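Local coordinates for protein adenylosuccinate lyase (Francisella tularensis subsp. tularensis SCHU S4, PDB 4EEI) that probably catalyses the release of fumarate from adenylosuccinate to give AMP, and the analogous fumarate-forming step on the route to IMP, in purine biosynthesis, at residues 24-29 against 95-100; 134-139 against 146-151; 239-244 against 269-274. All blocks are in the same frame, centred on the assembly; numbering follows the deposited sequence.

Overall arrangement
All three contacts are buried, yet their chemistry follows their place in an elongated, mainly helical chain. Contact 1 joins two helices beside an AMP pocket and relies on van der Waals packing, including a carboxylate laid on an isoleucine, with no hydrogen bond across it. Contact 2 is a beta hairpin, held by backbone hydrogen bonds, that follows helix 94-131 in the chain. Contact 3 sets the end of a long helix against the start of another, using a CH-pi contact and a water bridge. Contacts 2 and 3, with centres about 18 Å apart, touch through Phe150 and Leu243, and both meet the third subunit. Contact 1 lies on the opposite side of the chain's centre, its own centre about 55 Å from that of contact 2.

Contact 1. Residues 24-29 against 95-100; sequences LEVELA and SDIIDS. With AMP (adenosine monophosphate), chain O; EDO (1,2-ethanediol), chain P.
Val26 and Ile97 mark the place where helix 16-33 comes nearest the first turns of helix 94-131, with Val26 CA 6.0 Å from Ile97 CA. The two segments run at 127° to each other, and both residues aim their side chains into the gap. These two pass one another in opposite directions, flank against flank, so that Val26 CG1 lies 3.9 Å from Ile97 CD1. The same methyl, placed opposite the backbone N by chi1 of 177°, also reaches Ser100 CB at 3.7 Å, while CG2 leans on the backbone of Ser100.

Glu27 arrives differently. Its chain folds at chi2 (-83°), and the side chain crosses that of Ile97 at about a right angle, bringing its carboxylate against CG1 and CD1. Glu27 OE2 is 3.4 Å from Ile97 CG1, and Glu27 OE1 is 3.5 Å from Ile97 CD1, so both oxygens rest against hydrocarbon; His89 ND1 supplies OE2 with a hydrogen bond. Ser100 keeps its methylene toward Val26 and turns Ser100 OG back to Asp96 O, 2.8 Å away within its own helix, with Gln179 N as a further partner. Phe180 and Leu202 pack on Val26 as well.

On the far side of helix 94-131, Ser95 and Ile98 line the AMP pocket, where Ile98 CD1 stands 3.9 Å from AMP C2. No hydrogen bond spans the helix pair: Glu27 OE2 and Ser100 OG find their partners elsewhere. The pair is thus held by van der Waals contact, partly methyl to methyl and partly carboxylate to hydrocarbon, on the side of helix 94-131 turned away from Ile98.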
# COMPACT_ATOMS: atom_id res chain seq x y z
N LEU B 24 -30.73 7.39 -14.83
CA LEU B 24 -32.11 7.52 -15.28
C LEU B 24 -32.93 6.28 -14.93
O LEU B 24 -34.08 6.39 -14.50
CB LEU B 24 -32.16 7.78 -16.79
CG LEU B 24 -33.59 7.92 -17.34
CD1 LEU B 24 -34.32 9.10 -16.70
CD2 LEU B 24 -33.57 8.06 -18.86
N GLU B 25 -32.34 5.10 -15.13
CA GLU B 25 -33.03 3.85 -14.81
C GLU B 25 -33.37 3.77 -13.33
O GLU B 25 -34.47 3.35 -12.94
CB GLU B 25 -32.17 2.64 -15.22
CG GLU B 25 -32.85 1.30 -14.94
CD GLU B 25 -31.98 0.09 -15.27
OE1 GLU B 25 -30.93 0.26 -15.93
OE2 GLU B 25 -32.36 -1.03 -14.86
N VAL B 26 -32.43 4.20 -12.48
CA VAL B 26 -32.65 4.25 -11.04
C VAL B 26 -33.73 5.27 -10.64
O VAL B 26 -34.59 4.97 -9.81
CB VAL B 26 -31.33 4.52 -10.31
CG1 VAL B 26 -31.55 4.65 -8.82
CG2 VAL B 26 -30.35 3.40 -10.60
N GLU B 27 -33.68 6.46 -11.23
CA GLU B 27 -34.71 7.48 -10.97
C GLU B 27 -36.09 6.95 -11.34
O GLU B 27 -37.08 7.23 -10.66
CB GLU B 27 -34.44 8.75 -11.79
CG GLU B 27 -33.23 9.58 -11.37
CD GLU B 27 -33.50 10.52 -10.19
OE1 GLU B 27 -34.55 10.38 -9.52
OE2 GLU B 27 -32.66 11.41 -9.94
N LEU B 28 -36.18 6.19 -12.43
CA LEU B 28 -37.47 5.74 -12.91
C LEU B 28 -37.96 4.55 -12.11
O LEU B 28 -39.16 4.29 -12.03
CB LEU B 28 -37.40 5.39 -14.40
CG LEU B 28 -37.14 6.60 -15.29
CD1 LEU B 28 -37.06 6.18 -16.75
CD2 LEU B 28 -38.24 7.63 -15.08
N ALA B 29 -37.03 3.81 -11.51
CA ALA B 29 -37.41 2.70 -10.63
C ALA B 29 -38.14 3.20 -9.39
O ALA B 29 -39.21 2.68 -9.03
CB ALA B 29 -36.19 1.87 -10.25
N SER B 95 -27.38 10.79 -3.62
CA SER B 95 -26.60 9.56 -3.59
C SER B 95 -27.44 8.27 -3.58
O SER B 95 -26.90 7.19 -3.80
CB SER B 95 -25.57 9.58 -2.46
OG SER B 95 -24.46 10.37 -2.82
N ASP B 96 -28.74 8.37 -3.31
CA ASP B 96 -29.61 7.21 -3.53
C ASP B 96 -29.52 6.87 -5.00
O ASP B 96 -29.49 5.70 -5.39
CB ASP B 96 -31.07 7.53 -3.19
CG ASP B 96 -31.36 7.59 -1.70
OD1 ASP B 96 -30.68 6.89 -0.92
OD2 ASP B 96 -32.29 8.33 -1.32
N ILE B 97 -29.48 7.90 -5.84
CA ILE B 97 -29.43 7.69 -7.28
C ILE B 97 -28.02 7.31 -7.73
O ILE B 97 -27.84 6.33 -8.46
CB ILE B 97 -29.90 8.94 -8.05
CG1 ILE B 97 -31.28 9.40 -7.57
CG2 ILE B 97 -29.89 8.68 -9.55
CD1 ILE B 97 -32.37 8.33 -7.69
N ILE B 98 -27.03 8.07 -7.29
CA ILE B 98 -25.65 7.84 -7.72
C ILE B 98 -25.16 6.45 -7.36
O ILE B 98 -24.62 5.73 -8.20
CB ILE B 98 -24.68 8.85 -7.08
CG1 ILE B 98 -25.01 10.27 -7.51
CG2 ILE B 98 -23.23 8.51 -7.44
CD1 ILE B 98 -24.31 11.34 -6.67
N ASP B 99 -25.34 6.07 -6.10
CA ASP B 99 -24.79 4.82 -5.61
C ASP B 99 -25.55 3.62 -6.16
O ASP B 99 -24.95 2.58 -6.43
CB ASP B 99 -24.76 4.79 -4.07
CG ASP B 99 -23.65 5.67 -3.48
OD1 ASP B 99 -22.85 6.25 -4.25
OD2 ASP B 99 -23.58 5.77 -2.24
N SER B 100 -26.86 3.74 -6.32
CA SER B 100 -27.63 2.65 -6.89
C SER B 100 -27.27 2.46 -8.36
O SER B 100 -27.15 1.34 -8.85
CB SER B 100 -29.13 2.90 -6.71
OG SER B 100 -29.47 2.86 -5.33
P AMP O . -16.40 15.45 -7.27
O1P AMP O . -15.61 16.04 -8.41
O2P AMP O . -15.80 15.69 -5.91
O3P AMP O . -16.87 14.04 -7.50
O5' AMP O . -17.76 16.31 -7.25
C5' AMP O . -18.87 15.90 -6.45
C4' AMP O . -20.14 16.56 -6.97
O4' AMP O . -21.26 16.16 -6.18
C3' AMP O . -20.05 18.07 -6.89
O3' AMP O . -20.49 18.63 -8.13
C2' AMP O . -21.02 18.47 -5.79
O2' AMP O . -21.68 19.69 -6.11
C1' AMP O . -21.99 17.31 -5.74
N9 AMP O . -22.53 17.11 -4.37
C8 AMP O . -22.43 17.99 -3.36
N7 AMP O . -23.03 17.51 -2.24
C5 AMP O . -23.53 16.30 -2.54
C6 AMP O . -24.28 15.25 -1.82
N6 AMP O . -24.62 15.40 -0.52
N1 AMP O . -24.60 14.13 -2.51
C2 AMP O . -24.26 13.96 -3.80
N3 AMP O . -23.58 14.88 -4.51
C4 AMP O . -23.19 16.04 -3.95
C1 EDO P . -21.51 -0.26 -4.93
O1 EDO P . -21.31 -0.59 -3.54
C2 EDO P . -22.18 1.11 -5.06
O2 EDO P . -23.45 1.07 -4.39

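Contact 2. Residues 134-139 against 146-151; sequences IITMGR and EPMSFG
Thr136 and Met148 form the central hydrogen-bonded pair of an antiparallel beta hairpin, strands 135-140 and 143-149, whose segments are so twisted that their directions differ by 123°. Thr136 N donates to Met148 O at 2.9 Å, and Met148 N returns the bond to Thr136 O at 2.8 Å. Packing is tight on the face that carries these two side chains. They lie side by side, with Thr136 CG2 3.5 Å from Met148 CG; chi1 of 63° sets that Met148 carbon between its own backbone N and carbonyl carbon. Phe150 joins the same group by presenting the edge of its ring, Phe150 CD2 lying 3.7 Å from Thr136 CB, while Phe150 N bonds to Ile134 O at 2.9 Å.

Pro147, in the strand itself, has Ile135 and Met137 alongside, in a looser fit. Ile135 CD1 touches Pro147 CB at 3.7 Å, but Met137 SD comes no nearer to Pro147 CG than 4.1 Å. Looser still is Glu146, partly exposed, whose side chain sets out away from the partner strand; its OE1 accepts a hydrogen bond from Asn186 ND2 of the third subunit. Its backbone still takes part in the pairing: Gly138 N bonds to Glu146 O at 2.8 Å, with the donor 36° above the carbonyl plane.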
# COMPACT_ATOMS: atom_id res chain seq x y z
N ILE B 134 4.51 -34.20 -19.89
CA ILE B 134 5.88 -33.75 -20.05
C ILE B 134 6.58 -33.72 -18.70
O ILE B 134 6.03 -33.20 -17.73
CB ILE B 134 5.92 -32.36 -20.70
CG1 ILE B 134 5.23 -32.40 -22.07
CG2 ILE B 134 7.35 -31.85 -20.82
CD1 ILE B 134 5.16 -31.05 -22.76
N ILE B 135 7.79 -34.27 -18.63
CA ILE B 135 8.54 -34.23 -17.37
C ILE B 135 9.53 -33.06 -17.38
O ILE B 135 10.24 -32.84 -18.36
CB ILE B 135 9.22 -35.59 -17.07
CG1 ILE B 135 9.82 -35.60 -15.66
CG2 ILE B 135 10.27 -35.94 -18.11
CD1 ILE B 135 10.06 -37.01 -15.13
N THR B 136 9.54 -32.30 -16.28
CA THR B 136 10.39 -31.12 -16.18
C THR B 136 11.10 -31.13 -14.83
O THR B 136 10.72 -31.88 -13.94
CB THR B 136 9.57 -29.83 -16.31
OG1 THR B 136 10.44 -28.69 -16.39
CG2 THR B 136 8.64 -29.66 -15.11
N MET B 137 12.14 -30.31 -14.69
CA MET B 137 12.79 -30.15 -13.39
C MET B 137 12.04 -29.14 -12.53
O MET B 137 11.90 -27.97 -12.90
CB MET B 137 14.25 -29.70 -13.55
CG MET B 137 15.19 -30.76 -14.08
SD MET B 137 15.12 -32.27 -13.09
CE MET B 137 15.47 -31.61 -11.47
N GLY B 138 11.56 -29.60 -11.38
CA GLY B 138 11.04 -28.70 -10.36
C GLY B 138 12.20 -27.92 -9.76
O GLY B 138 13.34 -28.42 -9.73
N ARG B 139 11.93 -26.70 -9.30
CA ARG B 139 12.99 -25.83 -8.81
C ARG B 139 12.57 -25.14 -7.52
O ARG B 139 11.48 -24.55 -7.44
CB ARG B 139 13.32 -24.75 -9.85
CG ARG B 139 14.09 -25.24 -11.09
CD ARG B 139 14.30 -24.08 -12.07
NE ARG B 139 14.80 -24.48 -13.39
CZ ARG B 139 14.02 -24.92 -14.38
NH1 ARG B 139 12.71 -25.06 -14.20
NH2 ARG B 139 14.55 -25.23 -15.56
N GLU B 146 13.61 -31.83 -7.89
CA GLU B 146 13.17 -33.11 -8.40
C GLU B 146 12.29 -32.91 -9.63
O GLU B 146 11.65 -31.87 -9.78
CB GLU B 146 12.38 -33.87 -7.34
CG GLU B 146 13.22 -34.35 -6.16
CD GLU B 146 12.42 -35.17 -5.17
OE1 GLU B 146 11.18 -35.26 -5.33
OE2 GLU B 146 13.02 -35.71 -4.22
N PRO B 147 12.26 -33.91 -10.51
CA PRO B 147 11.37 -33.87 -11.67
C PRO B 147 9.90 -33.80 -11.24
O PRO B 147 9.57 -34.22 -10.14
CB PRO B 147 11.65 -35.20 -12.37
CG PRO B 147 13.01 -35.59 -11.91
CD PRO B 147 13.10 -35.11 -10.49
N MET B 148 9.05 -33.28 -12.12
CA MET B 148 7.63 -33.15 -11.83
C MET B 148 6.93 -33.05 -13.17
O MET B 148 7.58 -32.98 -14.21
CB MET B 148 7.36 -31.87 -11.04
CG MET B 148 7.72 -30.63 -11.85
SD MET B 148 7.54 -29.10 -10.92
CE MET B 148 5.75 -29.06 -10.68
N SER B 149 5.60 -33.02 -13.16
CA SER B 149 4.86 -32.81 -14.40
C SER B 149 4.87 -31.33 -14.77
O SER B 149 4.57 -30.48 -13.94
CB SER B 149 3.42 -33.28 -14.24
OG SER B 149 2.61 -32.71 -15.24
N PHE B 150 5.21 -31.01 -16.02
CA PHE B 150 5.23 -29.62 -16.47
C PHE B 150 3.81 -29.06 -16.40
O PHE B 150 3.60 -27.89 -16.05
CB PHE B 150 5.76 -29.54 -17.90
CG PHE B 150 6.08 -28.14 -18.37
CD1 PHE B 150 5.17 -27.42 -19.13
CD2 PHE B 150 7.31 -27.55 -18.07
CE1 PHE B 150 5.47 -26.14 -19.58
CE2 PHE B 150 7.61 -26.26 -18.51
CZ PHE B 150 6.69 -25.56 -19.27
N GLY B 151 2.83 -29.91 -16.70
CA GLY B 151 1.44 -29.49 -16.67
C GLY B 151 0.96 -29.04 -15.31
O GLY B 151 -0.00 -28.26 -15.19

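Contact 3. Residues 239-244 against 269-274; sequences EIRHLH and KNPIST
His244, Thr274 and Pro271 carry this meeting between the end of helix 217-244 and the start of helix 272-293. The clearest interaction is a CH-pi contact: Pro271 CD lies 3.7 Å from the centroid of the His244 ring and only 5° off its normal. With CG swung away from the backbone N (chi1 -161°), the imidazole extends across the proline, and Pro271 CB also approaches His244 CD2 at 3.6 Å. In the plane of the ring, at its edge, a water sits 3.1 Å from His244 NE2 and donates to Asn270 O at 3.2 Å. The pyrrolidine ring and its peptide nitrogen lie over one face of the histidine, while water meets the edge, and together they probably help to set the ring's rotation.

Pro271 centres an inverse gamma turn and occupies the N-cap position, so the proline meets the imidazole just where the chain enters its helix. Thr274, the next inward-facing residue, splits its branches: Thr274 CG2 packs on Ile240 CB at 3.9 Å, and Thr274 OG1 lies 3.3 Å from Arg241 CG. Arg241 slides past in the opposite direction, its charged end meeting Trp298 of the second subunit in a cation-pi interaction. Around this junction, Ile331 and Thr330 of helix 304-333 flank Ile240 and Thr274, Tyr252 of strand 251-252 touches His244, and Met143 of the fourth subunit packs on His244 and Asn270.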
# COMPACT_ATOMS: atom_id res chain seq x y z
N GLU B 239 6.32 -16.80 -13.68
CA GLU B 239 6.66 -18.16 -14.07
C GLU B 239 6.99 -18.23 -15.56
O GLU B 239 7.99 -18.83 -15.96
CB GLU B 239 5.51 -19.12 -13.74
CG GLU B 239 5.74 -20.56 -14.19
CD GLU B 239 6.76 -21.31 -13.34
OE1 GLU B 239 6.97 -20.92 -12.17
OE2 GLU B 239 7.33 -22.31 -13.83
N ILE B 240 6.16 -17.63 -16.39
CA ILE B 240 6.44 -17.67 -17.82
C ILE B 240 7.74 -16.91 -18.15
O ILE B 240 8.54 -17.37 -18.97
CB ILE B 240 5.24 -17.16 -18.65
CG1 ILE B 240 4.09 -18.16 -18.52
CG2 ILE B 240 5.62 -17.02 -20.12
CD1 ILE B 240 2.74 -17.60 -18.92
N ARG B 241 7.95 -15.76 -17.50
CA ARG B 241 9.15 -14.96 -17.76
C ARG B 241 10.42 -15.71 -17.40
O ARG B 241 11.43 -15.61 -18.11
CB ARG B 241 9.08 -13.63 -16.99
CG ARG B 241 8.07 -12.62 -17.55
CD ARG B 241 7.80 -11.50 -16.55
NE ARG B 241 9.02 -10.79 -16.18
CZ ARG B 241 9.10 -9.93 -15.17
NH1 ARG B 241 8.04 -9.68 -14.43
NH2 ARG B 241 10.26 -9.33 -14.90
N HIS B 242 10.38 -16.46 -16.31
CA HIS B 242 11.49 -17.33 -15.90
C HIS B 242 11.77 -18.41 -16.94
O HIS B 242 12.92 -18.64 -17.31
CB HIS B 242 11.15 -18.05 -14.59
CG HIS B 242 11.38 -17.23 -13.36
ND1 HIS B 242 12.55 -16.54 -13.13
CD2 HIS B 242 10.60 -17.03 -12.26
CE1 HIS B 242 12.48 -15.94 -11.95
NE2 HIS B 242 11.30 -16.22 -11.42
N LEU B 243 10.72 -19.09 -17.39
CA LEU B 243 10.88 -20.19 -18.32
C LEU B 243 11.29 -19.70 -19.71
O LEU B 243 11.83 -20.45 -20.51
CB LEU B 243 9.58 -21.00 -18.40
CG LEU B 243 9.09 -21.69 -17.12
CD1 LEU B 243 7.71 -22.26 -17.35
CD2 LEU B 243 10.04 -22.79 -16.67
N HIS B 244 11.04 -18.42 -19.98
CA HIS B 244 11.29 -17.83 -21.30
C HIS B 244 12.74 -17.34 -21.42
O HIS B 244 13.24 -17.15 -22.52
CB HIS B 244 10.31 -16.66 -21.51
CG HIS B 244 10.13 -16.24 -22.93
ND1 HIS B 244 11.18 -16.10 -23.81
CD2 HIS B 244 9.02 -15.89 -23.62
CE1 HIS B 244 10.72 -15.70 -24.99
NE2 HIS B 244 9.41 -15.56 -24.89
N LYS B 269 12.20 -13.05 -29.93
CA LYS B 269 11.53 -13.83 -28.89
C LYS B 269 11.87 -13.24 -27.52
O LYS B 269 13.03 -13.21 -27.12
CB LYS B 269 11.97 -15.29 -28.95
CG LYS B 269 11.41 -16.07 -30.13
CD LYS B 269 11.88 -17.51 -30.11
CE LYS B 269 11.23 -18.33 -31.22
NZ LYS B 269 11.96 -18.19 -32.51
N ASN B 270 10.77 -12.73 -26.98
CA ASN B 270 10.77 -12.08 -25.67
C ASN B 270 9.47 -12.35 -24.91
O ASN B 270 8.40 -12.36 -25.52
CB ASN B 270 10.99 -10.58 -25.80
CG ASN B 270 12.36 -10.23 -26.34
OD1 ASN B 270 13.38 -10.64 -25.79
ND2 ASN B 270 12.39 -9.46 -27.43
N PRO B 271 9.53 -12.28 -23.59
CA PRO B 271 8.25 -12.38 -22.88
C PRO B 271 7.62 -11.01 -22.68
O PRO B 271 7.32 -10.64 -21.55
CB PRO B 271 8.64 -12.99 -21.52
CG PRO B 271 10.06 -12.50 -21.31
CD PRO B 271 10.69 -12.47 -22.69
N ILE B 272 7.41 -10.26 -23.76
CA ILE B 272 6.89 -8.90 -23.62
C ILE B 272 5.47 -8.86 -23.09
O ILE B 272 5.09 -7.91 -22.41
CB ILE B 272 6.97 -8.12 -24.94
CG1 ILE B 272 6.33 -8.92 -26.07
CG2 ILE B 272 8.43 -7.74 -25.25
CD1 ILE B 272 6.18 -8.14 -27.36
N SER B 273 4.68 -9.89 -23.37
CA SER B 273 3.29 -9.90 -22.88
C SER B 273 3.21 -10.09 -21.37
O SER B 273 2.52 -9.36 -20.66
CB SER B 273 2.47 -10.96 -23.60
OG SER B 273 1.12 -10.89 -23.21
N THR B 274 3.93 -11.09 -20.86
CA THR B 274 3.88 -11.35 -19.43
C THR B 274 4.55 -10.22 -18.64
O THR B 274 4.23 -9.99 -17.47
CB THR B 274 4.45 -12.73 -19.08
OG1 THR B 274 5.68 -12.94 -19.78
CG2 THR B 274 3.46 -13.81 -19.52
O HOH W 1 8.46 -14.71 -27.69